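Local coordinates for uncharacterized protein (Eubacterium ventriosum, PDB 3FDI) that is of unknown function but, as a cytidylate kinase-like member of the P-loop NTPase clan, probably binds nucleotide phosphates and may transfer phosphate to a nucleotide, at residues 13-18 and 154-159; 28-33 and 191-196; 176-181 and 186-191. All blocks are in the same frame, centred on the assembly; numbering follows the deposited sequence.

The three contacts illustrate how chemistry follows place in a P-loop fold. Contact 3 is the core example: strand 176-180 and helix 185-197 meet mainly through buried aliphatic groups. Contact 2, partly buried, uses the same helix, sharing Met191 with contact 3, but sets Ile193 and Ile196 against the end of helix 19-30, where aromatic rings, a hydroxyl and solvent enter; the two centres lie about 12 Å apart. Contact 1, about 17 Å from contact 3 between centres, is partly buried and wholly different in character, with stacked arginines and bound sulfates. Even so, the loop 13-18 touches the core, Ser17 O packing against Ile180 CB at 3.5 Å.

Contact 1: 13-18 and 154-159; sequences REFGSG and KMRKVY. With SO4 (sulfate ion), chain G; SO4 (sulfate ion), chain F.
Arg156 reaches out from its helix and lays its guanidinium on that of Arg13, the group centres 3.5 Å apart and the planes only 14° from parallel. Its chain is extended from CG to NE, which carries the flat group well clear of the helix, whereas Arg13 bends at chi2 and chi3 and crosses it at about a right angle. The edge of the Arg13 guanidinium faces the chain F sulfate in plane: NH2 bonds to O2 at 2.6 Å and NH1 to O3 at 3.3 Å. This anion probably offsets the two like charges. A leucine in place of Arg13 would probably strip that sulfate of these bonds and leave the Arg156 guanidinium without its stacking partner, freer to turn. Arg156 NH2, which also lies by Arg13 NH1, meets the edge of the Phe15 ring 4.0 Å from CD1, with ring and guanidinium planes 67° apart.

Phe15 itself sits in a type II turn from Glu14 to Ser17, and the loop grips the chain G sulfate, probably from the crystallisation liquor, through Gly16 N to O2 and Gly18 N to O4, both at 3.0 Å. Gly19 N and His20 N add to this grip, a P-loop-like nest consistent with a phosphate site. The loop joins strand 8-13 to helix 19-30, Gly18 at the N-cap, while helix 142-163 runs past it and sends Arg156 across.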
# COMPACT_ATOMS: atom_id res chain seq x y z
N ARG B 13 -7.99 7.81 -14.70
CA ARG B 13 -7.12 7.42 -15.78
C ARG B 13 -5.62 7.51 -15.42
O ARG B 13 -5.19 8.37 -14.61
CB ARG B 13 -7.40 8.30 -17.02
CG ARG B 13 -6.51 9.58 -17.10
CD ARG B 13 -7.14 10.96 -16.91
NE ARG B 13 -7.25 11.36 -15.53
CZ ARG B 13 -7.11 12.59 -15.02
NH1 ARG B 13 -6.83 13.64 -15.77
NH2 ARG B 13 -7.28 12.76 -13.70
N GLU B 14 -4.84 6.63 -16.04
CA GLU B 14 -3.39 6.74 -16.09
C GLU B 14 -3.04 7.70 -17.21
O GLU B 14 -3.70 7.73 -18.26
CB GLU B 14 -2.74 5.41 -16.45
CG GLU B 14 -3.10 4.30 -15.56
CD GLU B 14 -2.41 3.00 -15.92
OE1 GLU B 14 -2.22 2.73 -17.14
OE2 GLU B 14 -2.10 2.22 -14.99
N PHE B 15 -1.96 8.45 -17.00
CA PHE B 15 -1.49 9.41 -17.96
C PHE B 15 -1.04 8.67 -19.20
O PHE B 15 -0.33 7.66 -19.10
CB PHE B 15 -0.31 10.14 -17.41
CG PHE B 15 0.16 11.27 -18.28
CD1 PHE B 15 -0.59 12.46 -18.35
CD2 PHE B 15 1.34 11.17 -19.02
CE1 PHE B 15 -0.16 13.52 -19.14
CE2 PHE B 15 1.78 12.25 -19.79
CZ PHE B 15 1.04 13.42 -19.85
N GLY B 16 -1.50 9.17 -20.34
CA GLY B 16 -1.24 8.52 -21.61
C GLY B 16 -2.16 7.38 -22.04
O GLY B 16 -1.93 6.79 -23.09
N SER B 17 -3.21 7.06 -21.27
CA SER B 17 -4.00 5.86 -21.54
C SER B 17 -5.04 6.02 -22.58
O SER B 17 -5.60 5.02 -23.04
CB SER B 17 -4.73 5.41 -20.30
OG SER B 17 -5.53 6.45 -19.81
N GLY B 18 -5.35 7.27 -22.92
CA GLY B 18 -6.48 7.59 -23.82
C GLY B 18 -7.70 7.99 -23.03
O GLY B 18 -8.80 8.09 -23.57
N LYS B 154 1.90 9.42 -10.17
CA LYS B 154 2.14 9.69 -8.74
C LYS B 154 1.39 10.93 -8.29
O LYS B 154 0.81 10.94 -7.22
CB LYS B 154 3.64 9.76 -8.39
CG LYS B 154 4.26 8.34 -8.28
CD LYS B 154 5.80 8.29 -7.82
CE LYS B 154 5.97 8.13 -6.27
NZ LYS B 154 7.40 8.35 -5.74
N MSE B 155 1.33 11.94 -9.14
CA MSE B 155 0.66 13.18 -8.81
C MSE B 155 -0.85 12.93 -8.55
O MSE B 155 -1.40 13.38 -7.54
CB MSE B 155 0.85 14.20 -9.92
CG MSE B 155 1.35 15.56 -9.42
SE MSE B 155 2.31 16.54 -10.83
CE MSE B 155 0.63 16.91 -11.79
N ARG B 156 -1.49 12.22 -9.47
CA ARG B 156 -2.92 11.90 -9.38
C ARG B 156 -3.28 10.97 -8.22
O ARG B 156 -4.31 11.13 -7.55
CB ARG B 156 -3.37 11.24 -10.68
CG ARG B 156 -3.69 12.21 -11.68
CD ARG B 156 -3.54 11.63 -13.05
NE ARG B 156 -3.48 12.76 -13.98
CZ ARG B 156 -3.59 12.67 -15.29
NH1 ARG B 156 -3.78 11.51 -15.87
NH2 ARG B 156 -3.56 13.76 -15.99
N LYS B 157 -2.42 9.99 -7.99
CA LYS B 157 -2.55 9.08 -6.88
C LYS B 157 -2.47 9.85 -5.57
O LYS B 157 -3.29 9.64 -4.68
CB LYS B 157 -1.46 8.01 -6.96
CG LYS B 157 -1.28 7.14 -5.73
CD LYS B 157 -0.37 5.89 -6.05
CE LYS B 157 0.16 5.22 -4.77
NZ LYS B 157 0.73 3.81 -5.00
N VAL B 158 -1.51 10.77 -5.48
CA VAL B 158 -1.35 11.56 -4.29
C VAL B 158 -2.56 12.44 -4.07
O VAL B 158 -3.09 12.48 -2.97
CB VAL B 158 -0.02 12.40 -4.33
CG1 VAL B 158 -0.15 13.66 -3.55
CG2 VAL B 158 1.12 11.57 -3.82
N TYR B 159 -3.00 13.15 -5.09
CA TYR B 159 -4.16 14.03 -4.95
C TYR B 159 -5.38 13.21 -4.47
O TYR B 159 -6.01 13.53 -3.47
CB TYR B 159 -4.41 14.77 -6.27
CG TYR B 159 -5.80 15.42 -6.38
CD1 TYR B 159 -6.12 16.64 -5.70
CD2 TYR B 159 -6.78 14.82 -7.16
CE1 TYR B 159 -7.39 17.22 -5.80
CE2 TYR B 159 -8.02 15.40 -7.29
CZ TYR B 159 -8.32 16.59 -6.62
OH TYR B 159 -9.59 17.06 -6.76
S SO4 G . -4.75 10.67 -21.04
O1 SO4 G . -5.90 11.56 -21.18
O2 SO4 G . -3.60 11.34 -20.45
O3 SO4 G . -5.28 9.64 -20.11
O4 SO4 G . -4.42 10.11 -22.39
S SO4 F . -7.03 15.75 -12.03
O1 SO4 F . -8.30 16.18 -11.46
O2 SO4 F . -6.92 14.33 -11.66
O3 SO4 F . -6.99 15.98 -13.46
O4 SO4 F . -5.95 16.58 -11.43

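Contact 2: 28-33 and 191-196; sequences EHYNIP and MIIKYI
Tyr30 drives its hydroxyl end into helix 185-197, and here the contact is tightest. Tyr30 OH lies 3.4 Å from CB of Ile196 and 3.5 Å from CG2 of Ile193, so that the oxygen is set among aliphatic carbons of both isoleucines. The polar requirement of that hydroxyl is met by a hydrogen bond with Asp197 OD1, one residue beyond Ile196. On the ring itself, Tyr30 CE2 touches Ile196 CD1 at 3.8 Å, while the Tyr30 and Ile193 side chains slide past each other in opposite directions. CB of Tyr30 already points at the neighbouring helix, and chi1 of -70°, with CG anti to the carbonyl carbon, carries the ring on in that direction until OH reaches Ile193 and Ile196.

The tyrosine's helix finishes in a Schellman motif, Asn31 taking the positive phi of the C-prime position, with Ile32 N bonded to Ala27 O and a weak bond from Asn31 N to Glu28 O. The chain then turns toward strand 34-35 of the parallel sheet. The contact therefore joins the C-terminal end of the helix that follows the P-loop-like segment 13-18 to the last helix of the chain; Ile193 also touches Leu26, a turn before Tyr30 on helix 19-30.

Toward solvent the packing thins to His29. Ile193 CD1 sits over the centre of its imidazole in a CH-pi contact, 3.9 Å from the ring centroid and 10° off the normal. ND1 of His29 lies over the face of the Tyr30 ring and is buried by this contact without a hydrogen-bonding partner in the model, even though His29 as a whole is exposed.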
# COMPACT_ATOMS: atom_id res chain seq x y z
N GLU B 28 -19.77 13.41 -25.94
CA GLU B 28 -20.38 13.55 -27.24
C GLU B 28 -21.48 12.53 -27.48
O GLU B 28 -22.49 12.87 -28.05
CB GLU B 28 -19.34 13.43 -28.36
CG GLU B 28 -18.50 14.71 -28.57
CD GLU B 28 -17.26 14.49 -29.42
OE1 GLU B 28 -17.10 13.39 -30.02
OE2 GLU B 28 -16.43 15.41 -29.47
N HIS B 29 -21.31 11.29 -27.05
CA HIS B 29 -22.35 10.28 -27.31
C HIS B 29 -23.64 10.63 -26.58
O HIS B 29 -24.72 10.49 -27.14
CB HIS B 29 -21.92 8.89 -26.88
CG HIS B 29 -22.99 7.86 -27.10
ND1 HIS B 29 -23.86 7.46 -26.11
CD2 HIS B 29 -23.32 7.14 -28.19
CE1 HIS B 29 -24.67 6.53 -26.58
NE2 HIS B 29 -24.36 6.31 -27.84
N TYR B 30 -23.51 11.06 -25.33
CA TYR B 30 -24.66 11.43 -24.55
C TYR B 30 -25.00 12.92 -24.64
O TYR B 30 -25.92 13.38 -24.00
CB TYR B 30 -24.43 11.04 -23.09
CG TYR B 30 -24.45 9.55 -22.86
CD1 TYR B 30 -25.63 8.83 -22.96
CD2 TYR B 30 -23.29 8.87 -22.50
CE1 TYR B 30 -25.65 7.44 -22.73
CE2 TYR B 30 -23.30 7.50 -22.26
CZ TYR B 30 -24.47 6.79 -22.38
OH TYR B 30 -24.45 5.43 -22.17
N ASN B 31 -24.25 13.67 -25.44
CA ASN B 31 -24.44 15.11 -25.59
C ASN B 31 -24.58 15.84 -24.26
O ASN B 31 -25.56 16.53 -24.01
CB ASN B 31 -25.65 15.38 -26.47
CG ASN B 31 -25.71 16.80 -26.99
OD1 ASN B 31 -24.72 17.56 -26.97
ND2 ASN B 31 -26.88 17.18 -27.44
N ILE B 32 -23.56 15.69 -23.40
CA ILE B 32 -23.49 16.39 -22.12
C ILE B 32 -22.13 17.07 -21.99
O ILE B 32 -21.24 16.76 -22.75
CB ILE B 32 -23.74 15.42 -20.96
CG1 ILE B 32 -22.86 14.15 -21.10
CG2 ILE B 32 -25.23 15.06 -20.92
CD1 ILE B 32 -22.87 13.18 -19.92
N PRO B 33 -21.98 17.99 -21.05
CA PRO B 33 -20.70 18.65 -20.87
C PRO B 33 -19.60 17.73 -20.35
O PRO B 33 -19.87 16.75 -19.63
CB PRO B 33 -20.97 19.71 -19.80
CG PRO B 33 -22.41 19.65 -19.50
CD PRO B 33 -23.00 18.49 -20.13
N MSE B 191 -18.00 -0.00 -24.44
CA MSE B 191 -18.23 -0.88 -23.34
C MSE B 191 -18.77 -0.10 -22.14
O MSE B 191 -19.53 -0.67 -21.33
CB MSE B 191 -16.94 -1.56 -22.94
CG MSE B 191 -16.39 -2.49 -24.01
SE MSE B 191 -14.60 -3.10 -23.55
CE MSE B 191 -15.05 -4.05 -21.93
N ILE B 192 -18.35 1.17 -21.99
CA ILE B 192 -18.82 2.00 -20.88
C ILE B 192 -20.27 2.36 -21.13
O ILE B 192 -21.10 2.35 -20.21
CB ILE B 192 -17.95 3.30 -20.68
CG1 ILE B 192 -16.56 2.91 -20.17
CG2 ILE B 192 -18.64 4.30 -19.72
CD1 ILE B 192 -15.49 4.00 -20.28
N ILE B 193 -20.59 2.61 -22.39
CA ILE B 193 -21.96 2.97 -22.79
C ILE B 193 -22.92 1.77 -22.57
O ILE B 193 -24.08 1.92 -22.12
CB ILE B 193 -22.00 3.37 -24.28
CG1 ILE B 193 -21.28 4.69 -24.53
CG2 ILE B 193 -23.45 3.39 -24.80
CD1 ILE B 193 -20.91 4.85 -25.97
N LYS B 194 -22.45 0.58 -22.88
CA LYS B 194 -23.21 -0.63 -22.61
C LYS B 194 -23.45 -0.80 -21.12
O LYS B 194 -24.57 -1.08 -20.70
CB LYS B 194 -22.44 -1.84 -23.17
CG LYS B 194 -23.10 -3.23 -22.99
CD LYS B 194 -22.30 -4.27 -23.79
CE LYS B 194 -23.10 -5.48 -24.27
NZ LYS B 194 -24.15 -5.23 -25.28
N TYR B 195 -22.41 -0.62 -20.30
CA TYR B 195 -22.60 -0.68 -18.86
C TYR B 195 -23.73 0.29 -18.44
O TYR B 195 -24.70 -0.09 -17.74
CB TYR B 195 -21.29 -0.33 -18.13
CG TYR B 195 -21.32 -0.53 -16.64
CD1 TYR B 195 -20.85 -1.71 -16.06
CD2 TYR B 195 -21.81 0.44 -15.80
CE1 TYR B 195 -20.85 -1.90 -14.70
CE2 TYR B 195 -21.83 0.23 -14.41
CZ TYR B 195 -21.33 -0.94 -13.89
OH TYR B 195 -21.34 -1.17 -12.53
N ILE B 196 -23.61 1.52 -18.89
CA ILE B 196 -24.52 2.61 -18.47
C ILE B 196 -25.95 2.33 -18.89
O ILE B 196 -26.89 2.45 -18.08
CB ILE B 196 -24.08 4.02 -19.05
CG1 ILE B 196 -22.74 4.44 -18.47
CG2 ILE B 196 -25.13 5.07 -18.80
CD1 ILE B 196 -22.08 5.54 -19.22

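Contact 3: 176-181 and 186-191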
# COMPACT_ATOMS: atom_id res chain seq x y z
N ILE B 176 -16.17 0.28 -13.44
CA ILE B 176 -15.48 -0.31 -14.58
C ILE B 176 -14.03 0.13 -14.66
O ILE B 176 -13.74 1.27 -14.43
CB ILE B 176 -16.07 0.16 -15.90
CG1 ILE B 176 -17.57 0.19 -15.86
CG2 ILE B 176 -15.63 -0.76 -17.00
CD1 ILE B 176 -18.18 0.88 -17.05
N CYS B 177 -13.13 -0.76 -15.06
CA CYS B 177 -11.77 -0.41 -15.45
C CYS B 177 -11.52 -1.07 -16.76
O CYS B 177 -11.86 -2.26 -16.89
CB CYS B 177 -10.78 -0.98 -14.47
SG CYS B 177 -11.03 -0.38 -12.76
N ILE B 178 -10.90 -0.36 -17.70
CA ILE B 178 -10.63 -0.91 -19.03
C ILE B 178 -9.22 -0.53 -19.45
O ILE B 178 -8.83 0.68 -19.38
CB ILE B 178 -11.66 -0.41 -20.05
CG1 ILE B 178 -13.08 -0.72 -19.55
CG2 ILE B 178 -11.48 -1.14 -21.36
CD1 ILE B 178 -14.20 -0.13 -20.42
N LYS B 179 -8.42 -1.53 -19.80
CA LYS B 179 -7.02 -1.30 -20.24
C LYS B 179 -7.01 -1.16 -21.73
O LYS B 179 -7.47 -2.07 -22.44
CB LYS B 179 -6.08 -2.46 -19.85
CG LYS B 179 -4.60 -2.26 -20.22
CD LYS B 179 -3.71 -3.37 -19.66
CE LYS B 179 -3.64 -3.36 -18.10
NZ LYS B 179 -2.85 -4.49 -17.55
N ILE B 180 -6.50 -0.03 -22.19
CA ILE B 180 -6.42 0.29 -23.59
C ILE B 180 -5.07 -0.17 -24.10
O ILE B 180 -4.05 0.17 -23.56
CB ILE B 180 -6.66 1.76 -23.80
CG1 ILE B 180 -8.10 2.08 -23.43
CG2 ILE B 180 -6.40 2.13 -25.20
CD1 ILE B 180 -8.62 3.33 -23.96
N GLY B 181 -5.10 -1.00 -25.12
CA GLY B 181 -3.94 -1.71 -25.59
C GLY B 181 -4.46 -2.79 -26.52
O GLY B 181 -4.58 -2.56 -27.70
N ASP B 186 -12.30 3.54 -29.02
CA ASP B 186 -13.68 3.30 -29.41
C ASP B 186 -14.28 2.08 -28.76
O ASP B 186 -15.45 2.10 -28.44
CB ASP B 186 -13.81 3.22 -30.91
CG ASP B 186 -14.07 4.56 -31.53
OD1 ASP B 186 -14.98 4.67 -32.34
OD2 ASP B 186 -13.40 5.53 -31.15
N THR B 187 -13.48 1.04 -28.51
CA THR B 187 -14.00 -0.18 -27.92
C THR B 187 -14.29 0.03 -26.43
O THR B 187 -15.32 -0.41 -25.96
CB THR B 187 -13.05 -1.37 -28.12
OG1 THR B 187 -13.00 -1.73 -29.52
CG2 THR B 187 -13.54 -2.60 -27.32
N ALA B 188 -13.36 0.69 -25.72
CA ALA B 188 -13.55 1.09 -24.32
C ALA B 188 -14.76 2.01 -24.14
O ALA B 188 -15.56 1.83 -23.26
CB ALA B 188 -12.27 1.77 -23.80
N THR B 189 -14.91 2.99 -25.00
CA THR B 189 -16.04 3.91 -24.91
C THR B 189 -17.36 3.13 -25.03
O THR B 189 -18.29 3.33 -24.23
CB THR B 189 -15.91 5.01 -25.98
OG1 THR B 189 -14.65 5.68 -25.79
CG2 THR B 189 -17.03 6.01 -25.89
N ASP B 190 -17.41 2.20 -26.00
CA ASP B 190 -18.65 1.41 -26.27
C ASP B 190 -19.01 0.54 -25.09
O ASP B 190 -20.18 0.35 -24.79
CB ASP B 190 -18.55 0.52 -27.52
CG ASP B 190 -18.57 1.30 -28.86
OD1 ASP B 190 -18.92 2.52 -28.95
OD2 ASP B 190 -18.20 0.68 -29.88
N MSE B 191 -18.00 -0.00 -24.44
CA MSE B 191 -18.23 -0.88 -23.34
C MSE B 191 -18.77 -0.10 -22.14
O MSE B 191 -19.53 -0.67 -21.33
CB MSE B 191 -16.94 -1.56 -22.94
CG MSE B 191 -16.39 -2.49 -24.01
SE MSE B 191 -14.60 -3.10 -23.55
CE MSE B 191 -15.05 -4.05 -21.93
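With CG1 anti to the carbonyl carbon (chi1 -54°) and chi2 extended at 173°, Ile178 stretches CD1 out from its strand toward the helix and keeps CG2 as a second, shorter branch. The two branches do different work. Ile178 CG2 meets the methyl of Ala188, CB, at 3.9 Å, whereas Ile178 CD1 passes alongside the helix backbone, 3.7 Å from Ala188 O, and reaches CB of Met191 at 4.0 Å. Met191 is present as selenomethionine; its side chain crosses Ile178 obliquely, CB coming closest, and the bend at chi3 folds the selenium and terminal methyl back beside the same isoleucine.

Ile180, two residues along the strand, adopts a similar first torsion and brings its CD1 to the same Ala188 methyl, CB, at 4.0 Å. The small CB of Ala188 is thus touched by two isoleucines at once, and the alanine lets the helix come close: CA atoms of Ile178 and Ala188 are 6.4 Å apart, and the short segment axes approach to 9.1 Å. No hydrogen bond spans the contact, which is held mainly by apolar packing.

Strand and helix run nearly antiparallel, at 168°, as expected of a beta-alpha unit in which a brief connection turns the chain back over the sheet. Strand 176-180 lies next to strand 118-125 at the end of the parallel sheet within the chain, and Cys177 pairs antiparallel with a strand of the third subunit, so the sheet continues there. Helix 185-197 covers Ile176, Ile178 and Ile180, with helix 19-30 alongside it through Thr189 and Val22.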